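Local atomic coordinates of cerato-platanin-like protein (PDB entry 3SUL), a protein that is of unknown function but belongs to the cerato-platanins, a family of secreted proteins built on a double-psi beta barrel. Residues 9-14 against 37-42; 49-52 against 58-61; 62-67 against 85-90. All coordinates share one frame; numbering follows the deposited sequence.

From the N terminus, the chain leaves strand 4-8 and enters a long loop. Contact 1 brings segment 37-42 back against 9-14, closing a part of that loop with no helix or strand in between. After strand 45-49, contact 2 closes a much shorter excursion between 49-52 and 58-61. Contact 3 then joins 62-67 to 85-90, spanning the strand 73-80. The three follow in series, with no nesting or crossing. They are nevertheless neighbours in space: backbone atoms of Asp9 and Val89 link contacts 1 and 3, while Asp50 to the Gly86 backbone and Thr51 to Tyr64 link contacts 2 and 3. Both connections are thus tied to strand 87-89 and the residues before it.

Contact 1 (9-14 against 37-42); sequences DPVYDN and STFGSV
The Phe39 ring lies against the 3-10 turn of residues 10-13, touching Tyr12 and Val11. The rings of Tyr12 and Phe39 lie nearly parallel, their planes at 13°, but are slid so far apart, with centroids separated by 5.5 Å, that they sit almost side by side. Their closest approach is Tyr12 CD1 to Phe39 CE2 at 3.4 Å. The carbonyl oxygen Val11 O lies at the edge of the Phe39 ring near its plane, 3.4 Å from Phe39 CD2, where the slightly positive ring hydrogens suit an oxygen. Val11 CG2 adds a looser apolar touch on Phe39 CE2 at 4.2 Å. Beyond them, Asn14 O rests 3.5 Å from Phe39 CB.

The Phe39 ring is turned so that its plane nearly contains the bond from CA to CB (chi2 -4°), which sends CD2 toward the other turn. Val11 CG1 sits over one face of the Tyr12 ring, toward its rim. Each segment is held in shape by hydrogen bonds of its own: Val11 O accepts from Asn14 N, and Thr38 O takes both the backbone Ser41 N and the side-chain donor Ser41 OG, the hydroxyl at 2.6 Å and on a lone pair. Further out, Phe19 meets the Phe39 ring, and Val46 of strand 45-49 touches both aromatics. Both turns belong to the long connection between strands 4-8 and 45-49 of the double-psi barrel; apolar Phe39 suits its buried place, while Tyr12 and Val11 stay partly exposed.

No hydrogen bond joins the two segments, so cohesion probably rests on dispersion between the two rings and Val11, helped by a weak attraction between the ring edge and Val11 O.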
ATOM      1  N   ASP A   9       6.821   6.003  -3.237  1.00 27.87           N
ATOM      2  CA  ASP A   9       6.897   7.172  -2.292  1.00 30.04           C
ATOM      3  C   ASP A   9       7.751   6.571  -1.147  1.00 29.20           C
ATOM      4  O   ASP A   9       7.320   5.612  -0.470  1.00 26.96           O
ATOM      5  CB  ASP A   9       5.554   7.347  -1.654  1.00 28.85           C
ATOM      6  CG  ASP A   9       4.895   8.749  -1.837  1.00 35.22           C
ATOM      7  OD1 ASP A   9       5.225   9.708  -1.075  1.00 28.64           O
ATOM      8  OD2 ASP A   9       3.900   8.830  -2.630  1.00 39.47           O
ATOM      9  N   PRO A  10       8.905   7.158  -0.854  1.00 28.92           N
ATOM     10  CA  PRO A  10       9.662   6.399   0.123  1.00 27.93           C
ATOM     11  C   PRO A  10       9.104   6.589   1.560  1.00 26.10           C
ATOM     12  O   PRO A  10       9.619   6.003   2.534  1.00 25.76           O
ATOM     13  CB  PRO A  10      11.077   6.978  -0.006  1.00 28.61           C
ATOM     14  CG  PRO A  10      10.864   8.400  -0.704  1.00 29.14           C
ATOM     15  CD  PRO A  10       9.362   8.564  -0.937  1.00 29.38           C
ATOM     16  N   VAL A  11       8.081   7.415   1.660  1.00 23.32           N
ATOM     17  CA  VAL A  11       7.319   7.547   2.909  1.00 25.67           C
ATOM     18  C   VAL A  11       6.826   6.187   3.380  1.00 24.73           C
ATOM     19  O   VAL A  11       6.734   5.952   4.578  1.00 22.58           O
ATOM     20  CB  VAL A  11       6.147   8.536   2.806  1.00 22.34           C
ATOM     21  CG1 VAL A  11       5.114   8.107   1.833  1.00 27.39           C
ATOM     22  CG2 VAL A  11       5.486   8.905   4.177  1.00 27.72           C
ATOM     23  N   TYR A  12       6.601   5.249   2.454  1.00 23.97           N
ATOM     24  CA  TYR A  12       5.872   4.052   2.867  1.00 21.56           C
ATOM     25  C   TYR A  12       6.900   3.100   3.285  1.00 23.20           C
ATOM     26  O   TYR A  12       6.585   2.032   3.761  1.00 20.91           O
ATOM     27  CB  TYR A  12       4.986   3.495   1.737  1.00 22.88           C
ATOM     28  CG  TYR A  12       3.828   4.402   1.491  1.00 18.25           C
ATOM     29  CD1 TYR A  12       2.799   4.516   2.428  1.00 21.98           C
ATOM     30  CD2 TYR A  12       3.755   5.171   0.288  1.00 23.96           C
ATOM     31  CE1 TYR A  12       1.728   5.406   2.234  1.00 19.53           C
ATOM     32  CE2 TYR A  12       2.722   6.012   0.070  1.00 21.43           C
ATOM     33  CZ  TYR A  12       1.715   6.163   1.032  1.00 27.02           C
ATOM     34  OH  TYR A  12       0.665   7.028   0.832  1.00 25.63           O
ATOM     35  N   ASP A  13       8.184   3.519   3.133  1.00 23.72           N
ATOM     36  CA  ASP A  13       9.297   2.734   3.626  1.00 25.63           C
ATOM     37  C   ASP A  13       9.682   3.257   4.996  1.00 24.21           C
ATOM     38  O   ASP A  13      10.470   2.616   5.659  1.00 26.20           O
ATOM     39  CB  ASP A  13      10.536   2.840   2.724  1.00 26.20           C
ATOM     40  CG  ASP A  13      10.253   2.406   1.329  1.00 27.81           C
ATOM     41  OD1 ASP A  13       9.753   1.261   1.187  1.00 30.76           O
ATOM     42  OD2 ASP A  13      10.459   3.213   0.415  1.00 30.60           O
ATOM     43  N   ASN A  14       9.106   4.399   5.378  1.00 23.78           N
ATOM     44  CA  ASN A  14       9.354   5.002   6.718  1.00 22.61           C
ATOM     45  C   ASN A  14       8.585   4.259   7.771  1.00 20.21           C
ATOM     46  O   ASN A  14       7.355   4.525   7.877  1.00 22.47           O
ATOM     47  CB  ASN A  14       8.941   6.486   6.719  1.00 20.58           C
ATOM     48  CG  ASN A  14       9.133   7.187   8.117  1.00 21.12           C
ATOM     49  OD1 ASN A  14       9.710   6.621   9.010  1.00 21.52           O
ATOM     50  ND2 ASN A  14       8.643   8.429   8.253  1.00 24.09           N
ATOM     51  N   SER A  37       0.243   1.990  15.295  1.00 16.05           N
ATOM     52  CA  SER A  37       0.574   3.361  15.411  1.00 16.02           C
ATOM     53  C   SER A  37       1.325   3.948  14.231  1.00 14.46           C
ATOM     54  O   SER A  37       1.065   5.117  13.786  1.00 15.61           O
ATOM     55  CB  SER A  37       1.320   3.576  16.737  1.00 17.51           C
ATOM     56  OG  SER A  37       1.829   4.887  16.686  1.00 26.51           O
ATOM     57  N   THR A  38       2.270   3.175  13.692  1.00 14.27           N
ATOM     58  CA  THR A  38       3.103   3.593  12.561  1.00 13.12           C
ATOM     59  C   THR A  38       3.126   2.565  11.451  1.00 12.37           C
ATOM     60  O   THR A  38       2.721   1.384  11.621  1.00 14.54           O
ATOM     61  CB  THR A  38       4.528   3.842  12.981  1.00 13.30           C
ATOM     62  OG1 THR A  38       4.986   2.593  13.476  1.00 16.00           O
ATOM     63  CG2 THR A  38       4.603   4.799  14.119  1.00 14.50           C
ATOM     64  N   PHE A  39       3.637   3.009  10.334  1.00 13.07           N
ATOM     65  CA  PHE A  39       3.610   2.136   9.142  1.00 14.13           C
ATOM     66  C   PHE A  39       4.352   0.883   9.464  1.00 14.32           C
ATOM     67  O   PHE A  39       3.966  -0.205   9.034  1.00 15.00           O
ATOM     68  CB  PHE A  39       4.306   2.813   7.993  1.00 14.17           C
ATOM     69  CG  PHE A  39       3.553   3.928   7.375  1.00 12.98           C
ATOM     70  CD1 PHE A  39       2.226   4.289   7.761  1.00 13.99           C
ATOM     71  CD2 PHE A  39       4.127   4.578   6.274  1.00 12.99           C
ATOM     72  CE1 PHE A  39       1.584   5.360   7.123  1.00 13.91           C
ATOM     73  CE2 PHE A  39       3.417   5.592   5.621  1.00 13.24           C
ATOM     74  CZ  PHE A  39       2.199   5.989   6.039  1.00 14.02           C
ATOM     75  N   GLY A  40       5.419   1.009  10.233  1.00 15.52           N
ATOM     76  CA  GLY A  40       6.237  -0.151  10.517  1.00 14.37           C
ATOM     77  C   GLY A  40       5.604  -1.174  11.440  1.00 14.58           C
ATOM     78  O   GLY A  40       6.053  -2.313  11.472  1.00 13.95           O
ATOM     79  N   SER A  41       4.528  -0.845  12.145  1.00 12.89           N
ATOM     80  CA  SER A  41       3.865  -1.783  12.945  1.00 14.25           C
ATOM     81  C   SER A  41       2.950  -2.698  12.153  1.00 13.00           C
ATOM     82  O   SER A  41       2.409  -3.609  12.698  1.00 11.39           O
ATOM     83  CB  SER A  41       3.106  -1.129  14.122  1.00 15.00           C
ATOM     84  OG  SER A  41       2.108  -0.293  13.526  1.00 15.34           O
ATOM     85  N   VAL A  42       2.780  -2.431  10.877  1.00 13.51           N
ATOM     86  CA  VAL A  42       1.930  -3.298  10.044  1.00 11.94           C
ATOM     87  C   VAL A  42       2.838  -4.298   9.398  1.00 11.43           C
ATOM     88  O   VAL A  42       3.791  -3.896   8.737  1.00 12.33           O
ATOM     89  CB  VAL A  42       1.192  -2.504   8.964  1.00 12.79           C
ATOM     90  CG1 VAL A  42       0.333  -3.413   8.074  1.00 11.60           C
ATOM     91  CG2 VAL A  42       0.417  -1.391   9.581  1.00 14.43           C
TER

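Contact 2 (49-52 against 58-61); sequences VDTI and ESCG
Ile52 and Ser59 bring the backbones together, their CA atoms 5.7 Å apart, where a type I turn from Val49 to Ile52, closed by the bond Ile52 N to Val49 O, faces the irregular segment 58-61. Ser59 sits in the angle between Thr51 and Ile52. Its OG, anti to its own carbonyl carbon (chi1 -80°), gives a weak hydrogen bond to Thr51 O at 3.4 Å. Ser59 OG also comes to 3.6 Å from Thr51 CB. The methylene does the rest of the work: Ser59 CB packs on Ile52 CG1 at 3.7 Å. Serine suits this place because it is small enough for close backbones and still offers a hydroxyl to a turn carbonyl.

Ile52 reaches its CD1 to the opposing backbone, 3.8 Å from Ser59 O and 4.1 Å from Cys60 CA, while the other branch, CG2, faces Cys60 SG at a loose 4.4 Å. In this double-psi barrel the contact closes the connection between strands 45-49 and 63-68, and the Cys60 disulfide to Cys24 fastens that connection to the preceding long loop. Ile52 touches Cys24 too, so it lies beside both halves of the disulfide; a branched aliphatic residue suits a buried place where one arm meets backbone and the other sulfur. Were Ile52 replaced by an alanine, the loss of CG1, CG2 and CD1 would probably leave a gap beside Ser59 CB and the Cys60 backbone.

Two bonds hold the polar groups from outside. Thr51 OG1 is hydrogen-bonded to Tyr64 OH. The carbonyl oxygen of Ser59 accepts from Thr62 OG1, just where the chain turns into strand 63-68.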
ATOM      1  N   VAL A  49      -3.846   3.850  -2.060  1.00 18.69           N
ATOM      2  CA  VAL A  49      -4.645   3.239  -3.123  1.00 20.72           C
ATOM      3  C   VAL A  49      -5.792   4.112  -3.502  1.00 21.34           C
ATOM      4  O   VAL A  49      -6.396   4.806  -2.683  1.00 21.31           O
ATOM      5  CB  VAL A  49      -5.120   1.798  -2.743  1.00 20.58           C
ATOM      6  CG1 VAL A  49      -6.045   1.799  -1.570  1.00 18.02           C
ATOM      7  CG2 VAL A  49      -5.794   1.092  -3.907  1.00 20.49           C
ATOM      8  N   ASP A  50      -6.137   4.077  -4.783  1.00 23.71           N
ATOM      9  CA  ASP A  50      -7.174   4.998  -5.212  1.00 27.19           C
ATOM     10  C   ASP A  50      -8.575   4.596  -4.767  1.00 26.40           C
ATOM     11  O   ASP A  50      -9.531   5.330  -4.985  1.00 28.71           O
ATOM     12  CB  ASP A  50      -7.066   5.281  -6.714  1.00 27.17           C
ATOM     13  CG  ASP A  50      -7.196   4.018  -7.580  1.00 31.33           C
ATOM     14  OD1 ASP A  50      -7.769   2.993  -7.118  1.00 29.93           O
ATOM     15  OD2 ASP A  50      -6.742   4.139  -8.754  1.00 29.53           O
ATOM     16  N   THR A  51      -8.706   3.443  -4.118  1.00 25.62           N
ATOM     17  CA  THR A  51      -9.978   3.024  -3.480  1.00 22.25           C
ATOM     18  C   THR A  51     -10.257   3.766  -2.155  1.00 23.05           C
ATOM     19  O   THR A  51     -11.357   3.713  -1.602  1.00 20.69           O
ATOM     20  CB  THR A  51      -9.986   1.514  -3.119  1.00 24.84           C
ATOM     21  OG1 THR A  51      -8.777   1.193  -2.423  1.00 22.73           O
ATOM     22  CG2 THR A  51     -10.018   0.664  -4.330  1.00 23.20           C
ATOM     23  N   ILE A  52      -9.214   4.379  -1.627  1.00 21.36           N
ATOM     24  CA  ILE A  52      -9.305   5.207  -0.451  1.00 20.47           C
ATOM     25  C   ILE A  52      -9.377   6.634  -0.917  1.00 19.47           C
ATOM     26  O   ILE A  52      -8.426   7.177  -1.554  1.00 21.33           O
ATOM     27  CB  ILE A  52      -8.086   4.971   0.486  1.00 20.42           C
ATOM     28  CG1 ILE A  52      -8.158   3.536   0.990  1.00 20.08           C
ATOM     29  CG2 ILE A  52      -7.985   6.013   1.665  1.00 21.64           C
ATOM     30  CD1 ILE A  52      -6.847   3.122   1.617  1.00 16.81           C
ATOM     31  N   GLU A  58     -13.989   3.096   4.125  1.00 22.06           N
ATOM     32  CA  GLU A  58     -14.285   1.722   4.366  1.00 24.90           C
ATOM     33  C   GLU A  58     -13.219   0.788   3.742  1.00 22.76           C
ATOM     34  O   GLU A  58     -13.093  -0.377   4.149  1.00 24.34           O
ATOM     35  CB  GLU A  58     -15.695   1.440   3.859  1.00 25.78           C
ATOM     36  CG  GLU A  58     -16.410   0.310   4.646  1.00 31.20           C
ATOM     37  CD  GLU A  58     -16.969   0.648   6.042  1.00 36.63           C
ATOM     38  OE1 GLU A  58     -17.069   1.838   6.464  1.00 33.21           O
ATOM     39  OE2 GLU A  58     -17.268  -0.359   6.756  1.00 42.68           O
ATOM     40  N   SER A  59     -12.440   1.325   2.837  1.00 22.74           N
ATOM     41  CA  SER A  59     -11.327   0.624   2.182  1.00 21.33           C
ATOM     42  C   SER A  59     -10.021   0.741   3.008  1.00 20.59           C
ATOM     43  O   SER A  59      -9.003   0.189   2.623  1.00 18.42           O
ATOM     44  CB  SER A  59     -11.051   1.207   0.789  1.00 21.82           C
ATOM     45  OG  SER A  59     -11.977   0.720  -0.195  1.00 24.59           O
ATOM     46  N   CYS A  60     -10.033   1.535   4.075  1.00 20.43           N
ATOM     47  CA  CYS A  60      -8.820   1.696   4.892  1.00 17.90           C
ATOM     48  C   CYS A  60      -8.455   0.341   5.465  1.00 16.28           C
ATOM     49  O   CYS A  60      -9.303  -0.386   6.016  1.00 17.31           O
ATOM     50  CB  CYS A  60      -9.108   2.594   6.100  1.00 19.59           C
ATOM     51  SG  CYS A  60      -8.867   4.270   5.610  1.00 20.67           S
ATOM     52  N   GLY A  61      -7.162  -0.006   5.373  1.00 15.12           N
ATOM     53  CA  GLY A  61      -6.817  -1.294   5.919  1.00 16.14           C
ATOM     54  C   GLY A  61      -7.166  -2.489   5.061  1.00 15.86           C
ATOM     55  O   GLY A  61      -7.114  -3.624   5.544  1.00 17.38           O
TER

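Contact 3 (62-67 against 85-90); sequences TCYQIT and NGFNVG
Across the interior of the double-psi beta barrel, Tyr64 and Ile66 of strand 63-68 meet Phe87 of strand 87-89, two strands that are not neighbours in the sheet. The aromatic pair is T-shaped: the Phe87 edge is directed at the face of Tyr64, with centroids 5.3 Å apart and planes at 68°. The Phe87 tip touches near the root of the tyrosine ring, Phe87 CZ lying 3.6 Å from Tyr64 CG.

Ile66 comes head-on to Phe87 from the facing strand. Its methyl CD1 sits over the centre of the Phe87 ring, 3.5 Å from the centroid and 3° off the normal, an almost ideal CH-pi contact. The extended isoleucine chain (chi2 -175°) carries that methyl far enough to get there. Because Tyr64 and Ile66 are two residues apart on one strand, both point into the barrel, and Phe87 is wedged against them by its edge and by one face.

A flat, wholly apolar ring suits this buried spot, where Val4 and Leu6 of strand 4-8, Val49 and Ala112 of strand 107-115 also lie against it. Tyr64 differs in having a polar end, whose hydroxyl is bonded to Thr51.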
ATOM      1  N   THR A  62      -7.539  -2.256   3.832  1.00 16.60           N
ATOM      2  CA  THR A  62      -7.771  -3.414   2.951  1.00 15.57           C
ATOM      3  C   THR A  62      -6.474  -3.868   2.364  1.00 15.62           C
ATOM      4  O   THR A  62      -5.512  -3.142   2.248  1.00 15.26           O
ATOM      5  CB  THR A  62      -8.752  -3.058   1.818  1.00 17.39           C
ATOM      6  OG1 THR A  62      -8.406  -1.802   1.235  1.00 19.48           O
ATOM      7  CG2 THR A  62     -10.066  -3.015   2.430  1.00 16.96           C
ATOM      8  N   CYS A  63      -6.511  -5.079   1.899  1.00 12.67           N
ATOM      9  CA  CYS A  63      -5.301  -5.769   1.454  1.00 14.27           C
ATOM     10  C   CYS A  63      -5.371  -6.066  -0.075  1.00 14.55           C
ATOM     11  O   CYS A  63      -6.355  -6.635  -0.562  1.00 15.19           O
ATOM     12  CB  CYS A  63      -5.215  -6.998   2.269  1.00 13.95           C
ATOM     13  SG  CYS A  63      -3.826  -8.100   1.847  1.00 15.13           S
ATOM     14  N   TYR A  64      -4.316  -5.720  -0.773  1.00 12.79           N
ATOM     15  CA  TYR A  64      -4.294  -5.937  -2.211  1.00 14.74           C
ATOM     16  C   TYR A  64      -3.163  -6.858  -2.552  1.00 12.88           C
ATOM     17  O   TYR A  64      -2.027  -6.715  -2.035  1.00 14.45           O
ATOM     18  CB  TYR A  64      -4.121  -4.649  -2.992  1.00 16.61           C
ATOM     19  CG  TYR A  64      -5.316  -3.800  -2.724  1.00 22.63           C
ATOM     20  CD1 TYR A  64      -6.455  -3.798  -3.589  1.00 28.60           C
ATOM     21  CD2 TYR A  64      -5.348  -3.042  -1.570  1.00 29.34           C
ATOM     22  CE1 TYR A  64      -7.577  -3.009  -3.276  1.00 28.53           C
ATOM     23  CE2 TYR A  64      -6.440  -2.279  -1.260  1.00 30.69           C
ATOM     24  CZ  TYR A  64      -7.546  -2.247  -2.099  1.00 31.81           C
ATOM     25  OH  TYR A  64      -8.606  -1.424  -1.673  1.00 33.99           O
ATOM     26  N   GLN A  65      -3.492  -7.847  -3.361  1.00 13.25           N
ATOM     27  CA  GLN A  65      -2.433  -8.679  -3.853  1.00 14.83           C
ATOM     28  C   GLN A  65      -2.122  -8.055  -5.192  1.00 15.20           C
ATOM     29  O   GLN A  65      -3.009  -7.948  -6.054  1.00 17.58           O
ATOM     30  CB  GLN A  65      -2.993 -10.089  -3.895  1.00 15.99           C
ATOM     31  CG  GLN A  65      -2.124 -11.033  -4.564  1.00 19.36           C
ATOM     32  CD  GLN A  65      -2.930 -12.224  -5.111  1.00 22.37           C
ATOM     33  OE1 GLN A  65      -3.432 -13.019  -4.352  1.00 26.36           O
ATOM     34  NE2 GLN A  65      -3.087 -12.291  -6.431  1.00 27.92           N
ATOM     35  N   ILE A  66      -0.858  -7.615  -5.374  1.00 16.41           N
ATOM     36  CA  ILE A  66      -0.450  -6.826  -6.552  1.00 16.05           C
ATOM     37  C   ILE A  66       0.645  -7.549  -7.286  1.00 17.13           C
ATOM     38  O   ILE A  66       1.641  -7.922  -6.692  1.00 16.72           O
ATOM     39  CB  ILE A  66       0.119  -5.501  -6.172  1.00 16.85           C
ATOM     40  CG1 ILE A  66      -0.841  -4.753  -5.245  1.00 17.90           C
ATOM     41  CG2 ILE A  66       0.588  -4.736  -7.459  1.00 14.98           C
ATOM     42  CD1 ILE A  66      -0.402  -3.326  -4.894  1.00 16.82           C
ATOM     43  N   THR A  67       0.485  -7.683  -8.598  1.00 17.81           N
ATOM     44  CA  THR A  67       1.429  -8.414  -9.443  1.00 18.70           C
ATOM     45  C   THR A  67       1.932  -7.557 -10.610  1.00 17.67           C
ATOM     46  O   THR A  67       1.195  -6.811 -11.168  1.00 19.85           O
ATOM     47  CB  THR A  67       0.790  -9.740  -9.967  1.00 17.97           C
ATOM     48  OG1 THR A  67       0.262 -10.505  -8.870  1.00 16.33           O
ATOM     49  CG2 THR A  67       1.792 -10.531 -10.827  1.00 20.36           C
ATOM     50  N   ASN A  85      -4.142   7.880  -8.410  1.00 32.40           N
ATOM     51  CA  ASN A  85      -4.233   6.883  -9.433  1.00 31.80           C
ATOM     52  C   ASN A  85      -3.406   5.661  -9.095  1.00 30.09           C
ATOM     53  O   ASN A  85      -2.134   5.704  -8.944  1.00 29.47           O
ATOM     54  CB  ASN A  85      -3.868   7.500 -10.814  1.00 33.10           C
ATOM     55  CG  ASN A  85      -4.082   6.538 -11.952  1.00 35.18           C
ATOM     56  OD1 ASN A  85      -5.125   5.893 -12.047  1.00 39.94           O
ATOM     57  ND2 ASN A  85      -3.085   6.432 -12.830  1.00 40.77           N
ATOM     58  N   GLY A  86      -4.135   4.579  -8.948  1.00 27.89           N
ATOM     59  CA  GLY A  86      -3.499   3.274  -8.789  1.00 26.21           C
ATOM     60  C   GLY A  86      -2.986   3.144  -7.360  1.00 23.66           C
ATOM     61  O   GLY A  86      -3.705   3.384  -6.429  1.00 24.45           O
ATOM     62  N   PHE A  87      -1.707   2.821  -7.250  1.00 25.53           N
ATOM     63  CA  PHE A  87      -1.049   2.644  -5.954  1.00 23.44           C
ATOM     64  C   PHE A  87       0.209   3.474  -5.863  1.00 23.70           C
ATOM     65  O   PHE A  87       0.957   3.655  -6.838  1.00 23.86           O
ATOM     66  CB  PHE A  87      -0.589   1.188  -5.797  1.00 23.77           C
ATOM     67  CG  PHE A  87      -1.708   0.188  -5.637  1.00 22.55           C
ATOM     68  CD1 PHE A  87      -2.307  -0.039  -4.389  1.00 19.56           C
ATOM     69  CD2 PHE A  87      -2.143  -0.563  -6.716  1.00 24.58           C
ATOM     70  CE1 PHE A  87      -3.361  -0.991  -4.188  1.00 24.38           C
ATOM     71  CE2 PHE A  87      -3.190  -1.536  -6.520  1.00 24.07           C
ATOM     72  CZ  PHE A  87      -3.819  -1.709  -5.277  1.00 23.42           C
ATOM     73  N   ASN A  88       0.434   4.046  -4.683  1.00 24.40           N
ATOM     74  CA  ASN A  88       1.749   4.543  -4.342  1.00 24.05           C
ATOM     75  C   ASN A  88       2.141   3.659  -3.227  1.00 22.35           C
ATOM     76  O   ASN A  88       1.404   3.613  -2.231  1.00 25.59           O
ATOM     77  CB  ASN A  88       1.667   6.000  -3.851  1.00 24.34           C
ATOM     78  CG  ASN A  88       0.787   6.886  -4.747  1.00 29.23           C
ATOM     79  OD1 ASN A  88       0.876   6.827  -5.984  1.00 34.44           O
ATOM     80  ND2 ASN A  88      -0.041   7.736  -4.129  1.00 29.38           N
ATOM     81  N   VAL A  89       3.275   2.989  -3.373  1.00 22.74           N
ATOM     82  CA  VAL A  89       3.821   2.094  -2.385  1.00 22.49           C
ATOM     83  C   VAL A  89       5.251   2.514  -1.982  1.00 22.60           C
ATOM     84  O   VAL A  89       5.835   3.390  -2.575  1.00 25.90           O
ATOM     85  CB  VAL A  89       3.771   0.621  -2.924  1.00 19.94           C
ATOM     86  CG1 VAL A  89       2.310   0.262  -3.235  1.00 20.73           C
ATOM     87  CG2 VAL A  89       4.602   0.487  -4.229  1.00 20.59           C
ATOM     88  N   GLY A  90       5.872   1.817  -1.042  1.00 24.06           N
ATOM     89  CA  GLY A  90       7.268   2.144  -0.711  1.00 24.74           C
ATOM     90  C   GLY A  90       8.203   1.728  -1.837  1.00 25.50           C
ATOM     91  O   GLY A  90       7.788   1.089  -2.809  1.00 26.58           O
TER